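PDB 5YDA: PKS from Streptomyces sp. CNQ431, which carries an acyltransferase domain of broad selectivity in the splenocin polyketide synthase, probably choosing acyl building blocks and passing them to the carrier protein. Local coordinates for residues P248-G253 against D275-E280; S255-N260 against T266-T271. All blocks are in the same frame, centred on the assembly; numbering follows the deposited sequence.

Both contacts belong to the small lobe of the acyltransferase domain, built on the four-stranded antiparallel sheet of strands 235-239, 254-261, 264-269 and 288-290. Contact 2 pairs the two arms of the 254-261/264-269 hairpin. Contact 1 sets the loop before that hairpin against helix 271-283, which follows it, so along the chain contact 2 is nested inside contact 1. Their centres lie 10 Å apart, with V267 as the bridge: its CG1 is 3.6 Å from L250 CD2 and equally near L277 CD2. The order strand, helix, two strands, helix, strand is that of a ferredoxin-like fold, with contact 1 on its outer, helical side and contact 2 within the sheet.

Contact 1: residues P248-G253 against D275-E280; sequences PLLGEG and DRLEAE
L249 meets L277 of helix 271-283 as the chain leaves its short 3-10 turn. Its side chain sets off toward the helix, and its CB lies 3.8 Å from L277 CD1, the two leucines crossing at about a right angle. The next residue, L250, uses its branch end instead: CD2 comes to 4.0 Å from CD2 of L277. L277 can therefore serve both neighbours, one methyl for each. Its chi1 of 174° sets CG anti to the backbone N, and from there the fork reaches across to the loop. Both L250 and L277 also rest on V267 of strand 264-269. After L250 the loop turns through a cis peptide bond into G251. At E252 the contact becomes polar and loose: the backbone O faces the edge of the R276 guanidinium, 4.0 Å from NH2, too far for a hydrogen bond. R276 gets this close by bending its chain at chi3. On the helix, D275 and E278 form salt bridges with R290 of strand 288-290. A loop and a helix sharing leucines over one side of an antiparallel sheet suit the helical layer of a ferredoxin-like subdomain.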
ATOM      1  N   PRO A 248      -0.697  -7.819  29.470  1.00 34.54           N
ATOM      2  CA  PRO A 248      -0.213  -8.246  30.794  1.00 33.87           C
ATOM      3  C   PRO A 248       1.159  -8.897  30.787  1.00 37.71           C
ATOM      4  O   PRO A 248       1.782  -8.961  31.853  1.00 41.43           O
ATOM      5  CB  PRO A 248      -1.292  -9.229  31.279  1.00 32.42           C
ATOM      6  CG  PRO A 248      -2.098  -9.566  30.085  1.00 38.19           C
ATOM      7  CD  PRO A 248      -2.017  -8.401  29.161  1.00 34.07           C
ATOM      8  N   LEU A 249       1.662  -9.360  29.637  1.00 37.88           N
ATOM      9  CA  LEU A 249       2.981  -9.984  29.555  1.00 35.58           C
ATOM     10  C   LEU A 249       4.120  -8.978  29.418  1.00 40.04           C
ATOM     11  O   LEU A 249       5.285  -9.388  29.345  1.00 37.16           O
ATOM     12  CB  LEU A 249       3.028 -10.961  28.381  1.00 42.98           C
ATOM     13  CG  LEU A 249       1.938 -12.035  28.326  1.00 42.92           C
ATOM     14  CD1 LEU A 249       2.185 -12.968  27.169  1.00 35.47           C
ATOM     15  CD2 LEU A 249       1.929 -12.811  29.623  1.00 44.24           C
ATOM     16  N   LEU A 250       3.845  -7.691  29.415  1.00 40.12           N
ATOM     17  CA  LEU A 250       4.890  -6.684  29.294  1.00 43.06           C
ATOM     18  C   LEU A 250       4.947  -5.853  30.547  1.00 47.76           C
ATOM     19  O   LEU A 250       3.936  -5.365  30.970  1.00 62.19           O
ATOM     20  CB  LEU A 250       4.553  -5.763  28.130  1.00 39.76           C
ATOM     21  CG  LEU A 250       3.871  -6.304  26.875  1.00 36.65           C
ATOM     22  CD1 LEU A 250       3.528  -5.188  25.932  1.00 35.11           C
ATOM     23  CD2 LEU A 250       4.773  -7.263  26.167  1.00 32.40           C
ATOM     24  N   GLY A 251       6.081  -5.664  31.176  1.00 44.79           N
ATOM     25  CA  GLY A 251       7.350  -6.169  30.778  1.00 49.27           C
ATOM     26  C   GLY A 251       8.336  -5.025  30.855  1.00 46.69           C
ATOM     27  O   GLY A 251       8.257  -4.128  30.074  1.00 43.73           O
ATOM     28  N   GLU A 252       9.255  -5.062  31.798  1.00 44.00           N
ATOM     29  CA  GLU A 252      10.263  -4.039  31.886  1.00 47.01           C
ATOM     30  C   GLU A 252      11.154  -4.354  30.707  1.00 44.32           C
ATOM     31  O   GLU A 252      11.489  -5.487  30.475  1.00 44.19           O
ATOM     32  CB  GLU A 252      11.001  -4.122  33.213  1.00 49.90           C
ATOM     33  CG  GLU A 252      12.246  -3.266  33.336  1.00 55.24           C
ATOM     34  CD  GLU A 252      12.015  -1.804  33.033  1.00 63.41           C
ATOM     35  OE1 GLU A 252      11.341  -1.133  33.830  1.00 69.25           O
ATOM     36  OE2 GLU A 252      12.517  -1.319  32.004  1.00 66.87           O
ATOM     37  N   GLY A 253      11.512  -3.342  29.947  1.00 34.54           N
ATOM     38  CA  GLY A 253      12.281  -3.539  28.740  1.00 36.20           C
ATOM     39  C   GLY A 253      11.464  -3.816  27.495  1.00 33.93           C
ATOM     40  O   GLY A 253      12.052  -4.137  26.458  1.00 31.49           O
ATOM     41  N   ASP A 275      13.474 -11.982  24.045  1.00 27.70           N
ATOM     42  CA  ASP A 275      13.705 -13.416  24.235  1.00 34.75           C
ATOM     43  C   ASP A 275      12.801 -13.982  25.327  1.00 33.63           C
ATOM     44  O   ASP A 275      12.154 -15.021  25.144  1.00 34.37           O
ATOM     45  CB  ASP A 275      15.169 -13.685  24.595  1.00 38.80           C
ATOM     46  CG  ASP A 275      16.107 -13.538  23.412  1.00 40.51           C
ATOM     47  OD1 ASP A 275      15.626 -13.518  22.263  1.00 44.84           O
ATOM     48  OD2 ASP A 275      17.334 -13.461  23.633  1.00 44.51           O
ATOM     49  N   ARG A 276      12.732 -13.302  26.471  1.00 26.39           N
ATOM     50  CA  ARG A 276      11.949 -13.850  27.568  1.00 35.31           C
ATOM     51  C   ARG A 276      10.462 -13.795  27.266  1.00 33.38           C
ATOM     52  O   ARG A 276       9.731 -14.731  27.601  1.00 34.80           O
ATOM     53  CB  ARG A 276      12.275 -13.133  28.880  1.00 34.08           C
ATOM     54  CG  ARG A 276      13.715 -13.372  29.319  1.00 45.73           C
ATOM     55  CD  ARG A 276      14.144 -12.572  30.543  1.00 55.68           C
ATOM     56  NE  ARG A 276      13.347 -11.379  30.770  1.00 58.66           N
ATOM     57  CZ  ARG A 276      13.838 -10.148  30.750  1.00 53.59           C
ATOM     58  NH1 ARG A 276      15.126  -9.913  30.513  1.00 43.39           N
ATOM     59  NH2 ARG A 276      13.008  -9.127  30.964  1.00 47.03           N
ATOM     60  N   LEU A 277       9.993 -12.716  26.632  1.00 28.36           N
ATOM     61  CA  LEU A 277       8.603 -12.678  26.190  1.00 31.59           C
ATOM     62  C   LEU A 277       8.282 -13.857  25.275  1.00 28.36           C
ATOM     63  O   LEU A 277       7.229 -14.490  25.409  1.00 26.37           O
ATOM     64  CB  LEU A 277       8.319 -11.361  25.473  1.00 29.73           C
ATOM     65  CG  LEU A 277       6.926 -11.287  24.834  1.00 25.89           C
ATOM     66  CD1 LEU A 277       5.848 -11.356  25.923  1.00 22.71           C
ATOM     67  CD2 LEU A 277       6.765 -10.023  24.003  1.00 22.86           C
ATOM     68  N   GLU A 278       9.180 -14.167  24.344  1.00 24.02           N
ATOM     69  CA  GLU A 278       8.919 -15.262  23.423  1.00 28.61           C
ATOM     70  C   GLU A 278       8.831 -16.592  24.163  1.00 30.44           C
ATOM     71  O   GLU A 278       7.960 -17.412  23.858  1.00 25.00           O
ATOM     72  CB  GLU A 278       9.988 -15.292  22.328  1.00 23.54           C
ATOM     73  CG  GLU A 278       9.821 -14.115  21.367  1.00 29.01           C
ATOM     74  CD  GLU A 278      10.837 -14.085  20.245  1.00 32.37           C
ATOM     75  OE1 GLU A 278      10.750 -13.150  19.429  1.00 32.91           O
ATOM     76  OE2 GLU A 278      11.717 -14.979  20.174  1.00 33.51           O
ATOM     77  N   ALA A 279       9.694 -16.803  25.167  1.00 26.37           N
ATOM     78  CA  ALA A 279       9.597 -18.002  25.997  1.00 32.50           C
ATOM     79  C   ALA A 279       8.239 -18.082  26.686  1.00 30.35           C
ATOM     80  O   ALA A 279       7.615 -19.143  26.718  1.00 27.23           O
ATOM     81  CB  ALA A 279      10.719 -18.037  27.044  1.00 28.58           C
ATOM     82  N   GLU A 280       7.763 -16.963  27.246  1.00 25.39           N
ATOM     83  CA  GLU A 280       6.479 -16.993  27.928  1.00 30.15           C
ATOM     84  C   GLU A 280       5.306 -17.083  26.950  1.00 31.03           C
ATOM     85  O   GLU A 280       4.277 -17.687  27.283  1.00 26.99           O
ATOM     86  CB  GLU A 280       6.345 -15.782  28.861  1.00 31.03           C
ATOM     87  CG  GLU A 280       7.085 -15.995  30.238  1.00 42.87           C
ATOM     88  CD  GLU A 280       6.477 -17.130  31.142  1.00 49.85           C
ATOM     89  OE1 GLU A 280       5.430 -17.702  30.777  1.00 51.67           O
ATOM     90  OE2 GLU A 280       7.029 -17.452  32.230  1.00 50.54           O
TER

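Contact 2: residues S255-N260 against T266-T271; sequences SLAAVN and TVAGDT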
ATOM      1  N   SER A 255       7.971  -2.495  25.004  1.00 24.01           N
ATOM      2  CA  SER A 255       6.882  -1.584  24.696  1.00 27.62           C
ATOM      3  C   SER A 255       5.975  -2.236  23.663  1.00 26.53           C
ATOM      4  O   SER A 255       6.417  -3.042  22.833  1.00 26.33           O
ATOM      5  CB  SER A 255       7.380  -0.218  24.150  1.00 29.98           C
ATOM      6  OG  SER A 255       8.442   0.311  24.930  1.00 32.33           O
ATOM      7  N   LEU A 256       4.700  -1.882  23.737  1.00 23.46           N
ATOM      8  CA  LEU A 256       3.741  -2.225  22.700  1.00 28.19           C
ATOM      9  C   LEU A 256       4.029  -1.351  21.477  1.00 28.04           C
ATOM     10  O   LEU A 256       3.771  -0.142  21.494  1.00 22.40           O
ATOM     11  CB  LEU A 256       2.323  -2.009  23.228  1.00 24.08           C
ATOM     12  CG  LEU A 256       1.132  -2.439  22.371  1.00 29.07           C
ATOM     13  CD1 LEU A 256       1.233  -3.925  22.050  1.00 29.18           C
ATOM     14  CD2 LEU A 256      -0.181  -2.152  23.089  1.00 27.58           C
ATOM     15  N   ALA A 257       4.568  -1.955  20.416  1.00 21.11           N
ATOM     16  CA  ALA A 257       4.996  -1.175  19.260  1.00 21.96           C
ATOM     17  C   ALA A 257       3.844  -0.889  18.297  1.00 25.21           C
ATOM     18  O   ALA A 257       3.790   0.194  17.708  1.00 25.13           O
ATOM     19  CB  ALA A 257       6.138  -1.895  18.539  1.00 19.01           C
ATOM     20  N   ALA A 258       2.903  -1.821  18.133  1.00 24.65           N
ATOM     21  CA  ALA A 258       1.802  -1.626  17.192  1.00 22.66           C
ATOM     22  C   ALA A 258       0.612  -2.462  17.627  1.00 24.03           C
ATOM     23  O   ALA A 258       0.780  -3.587  18.110  1.00 26.39           O
ATOM     24  CB  ALA A 258       2.193  -2.020  15.755  1.00 17.04           C
ATOM     25  N   VAL A 259      -0.586  -1.917  17.442  1.00 22.63           N
ATOM     26  CA  VAL A 259      -1.824  -2.676  17.563  1.00 20.68           C
ATOM     27  C   VAL A 259      -2.449  -2.689  16.173  1.00 21.91           C
ATOM     28  O   VAL A 259      -3.068  -1.706  15.743  1.00 22.76           O
ATOM     29  CB  VAL A 259      -2.768  -2.084  18.614  1.00 29.24           C
ATOM     30  CG1 VAL A 259      -4.080  -2.873  18.682  1.00 24.71           C
ATOM     31  CG2 VAL A 259      -2.080  -2.075  19.975  1.00 27.12           C
ATOM     32  N   ASN A 260      -2.298  -3.807  15.467  1.00 21.34           N
ATOM     33  CA  ASN A 260      -2.542  -3.862  14.031  1.00 20.90           C
ATOM     34  C   ASN A 260      -3.926  -4.371  13.645  1.00 23.95           C
ATOM     35  O   ASN A 260      -4.502  -3.867  12.677  1.00 23.92           O
ATOM     36  CB  ASN A 260      -1.464  -4.720  13.367  1.00 18.93           C
ATOM     37  CG  ASN A 260      -0.116  -4.025  13.373  1.00 21.66           C
ATOM     38  OD1 ASN A 260      -0.057  -2.802  13.536  1.00 19.18           O
ATOM     39  ND2 ASN A 260       0.966  -4.785  13.228  1.00 16.97           N
ATOM     40  N   THR A 266       2.490  -5.944  17.694  1.00 22.44           N
ATOM     41  CA  THR A 266       3.937  -6.109  17.763  1.00 24.57           C
ATOM     42  C   THR A 266       4.459  -5.572  19.089  1.00 22.95           C
ATOM     43  O   THR A 266       3.895  -4.635  19.666  1.00 22.42           O
ATOM     44  CB  THR A 266       4.662  -5.407  16.603  1.00 24.16           C
ATOM     45  OG1 THR A 266       4.460  -3.994  16.716  1.00 28.02           O
ATOM     46  CG2 THR A 266       4.122  -5.892  15.271  1.00 21.88           C
ATOM     47  N   VAL A 267       5.538  -6.184  19.563  1.00 18.88           N
ATOM     48  CA  VAL A 267       6.172  -5.813  20.819  1.00 23.69           C
ATOM     49  C   VAL A 267       7.655  -5.623  20.545  1.00 25.29           C
ATOM     50  O   VAL A 267       8.263  -6.414  19.814  1.00 25.54           O
ATOM     51  CB  VAL A 267       5.942  -6.871  21.924  1.00 25.12           C
ATOM     52  CG1 VAL A 267       6.687  -6.486  23.189  1.00 25.53           C
ATOM     53  CG2 VAL A 267       4.440  -7.012  22.237  1.00 21.72           C
ATOM     54  N   ALA A 268       8.226  -4.545  21.097  1.00 24.66           N
ATOM     55  CA  ALA A 268       9.607  -4.161  20.831  1.00 24.73           C
ATOM     56  C   ALA A 268      10.316  -3.828  22.137  1.00 23.86           C
ATOM     57  O   ALA A 268       9.690  -3.401  23.112  1.00 29.18           O
ATOM     58  CB  ALA A 268       9.676  -2.950  19.892  1.00 22.20           C
ATOM     59  N   GLY A 269      11.631  -4.014  22.143  1.00 26.32           N
ATOM     60  CA  GLY A 269      12.429  -3.694  23.314  1.00 25.36           C
ATOM     61  C   GLY A 269      13.819  -4.262  23.141  1.00 28.24           C
ATOM     62  O   GLY A 269      14.214  -4.613  22.022  1.00 25.77           O
ATOM     63  N   ASP A 270      14.550  -4.377  24.254  1.00 28.22           N
ATOM     64  CA  ASP A 270      15.882  -4.947  24.099  1.00 31.18           C
ATOM     65  C   ASP A 270      15.772  -6.446  23.865  1.00 32.61           C
ATOM     66  O   ASP A 270      14.776  -7.081  24.214  1.00 33.70           O
ATOM     67  CB  ASP A 270      16.781  -4.641  25.296  1.00 35.18           C
ATOM     68  CG  ASP A 270      16.240  -5.169  26.579  1.00 43.20           C
ATOM     69  OD1 ASP A 270      16.549  -6.345  26.935  1.00 47.59           O
ATOM     70  OD2 ASP A 270      15.528  -4.378  27.241  1.00 45.96           O
ATOM     71  N   THR A 271      16.804  -7.001  23.235  1.00 31.30           N
ATOM     72  CA  THR A 271      16.707  -8.365  22.734  1.00 34.54           C
ATOM     73  C   THR A 271      16.486  -9.366  23.864  1.00 37.36           C
ATOM     74  O   THR A 271      15.709 -10.312  23.706  1.00 39.05           O
ATOM     75  CB  THR A 271      17.951  -8.706  21.918  1.00 35.87           C
ATOM     76  OG1 THR A 271      18.128  -7.693  20.916  1.00 36.12           O
ATOM     77  CG2 THR A 271      17.772 -10.036  21.215  1.00 33.21           C
TER
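T266 turns its OG1 into the space between its own backbone N and carbonyl carbon (chi1 65°), and this brings the oxygen up against A257 and A258: it lies 3.2 Å from A257 CB and 3.2 Å from A258 CB. The same rotation sets CG2 anti to the carbonyl carbon, where the methyl meets ND2 of N260 as the two side chains cross at a slant. L256 has CG anti to its backbone N (chi1 -174°), and its CD1 rests 3.6 Å from the carbonyl O of T266.

The backbones pair as antiparallel strands. S255 and A268 form a hydrogen-bonded pair with two nearly straight bonds, S255 N to A268 O at 2.7 Å and A268 N to S255 O at 2.9 Å. L256 and V267 follow as a non-hydrogen-bonded pair. Then the register slips by one residue in a classic beta bulge, with A257 and A258 both opposite T266. The bulge gathers two N-H groups on one acceptor: T266 O takes a bond from A257 N at 2.9 Å, the donor standing 38° out of the carbonyl plane, and a weak one from A258 N at 3.4 Å. T266 N returns a bond to A258 O, at 2.9 Å. Although A258 N is also near T266 OG1, the angle there is too poor for a bond.

S255, A258, T266 and A268 share one face of the sheet, and A257 CB joins them by packing on A268 CB. Two side chains find their polar partners beyond the two strands, S255 OG with H300 ND1 and N260 OD1 with NE2 of H199, the histidine of the GHSLG sequence that probably forms the nucleophile elbow. The chemistry thus implies a bulge in which one carbonyl, T266 O, serves two N-H groups, A257 firmly and A258 only weakly, while N260 ties the strand to the likely active-site region.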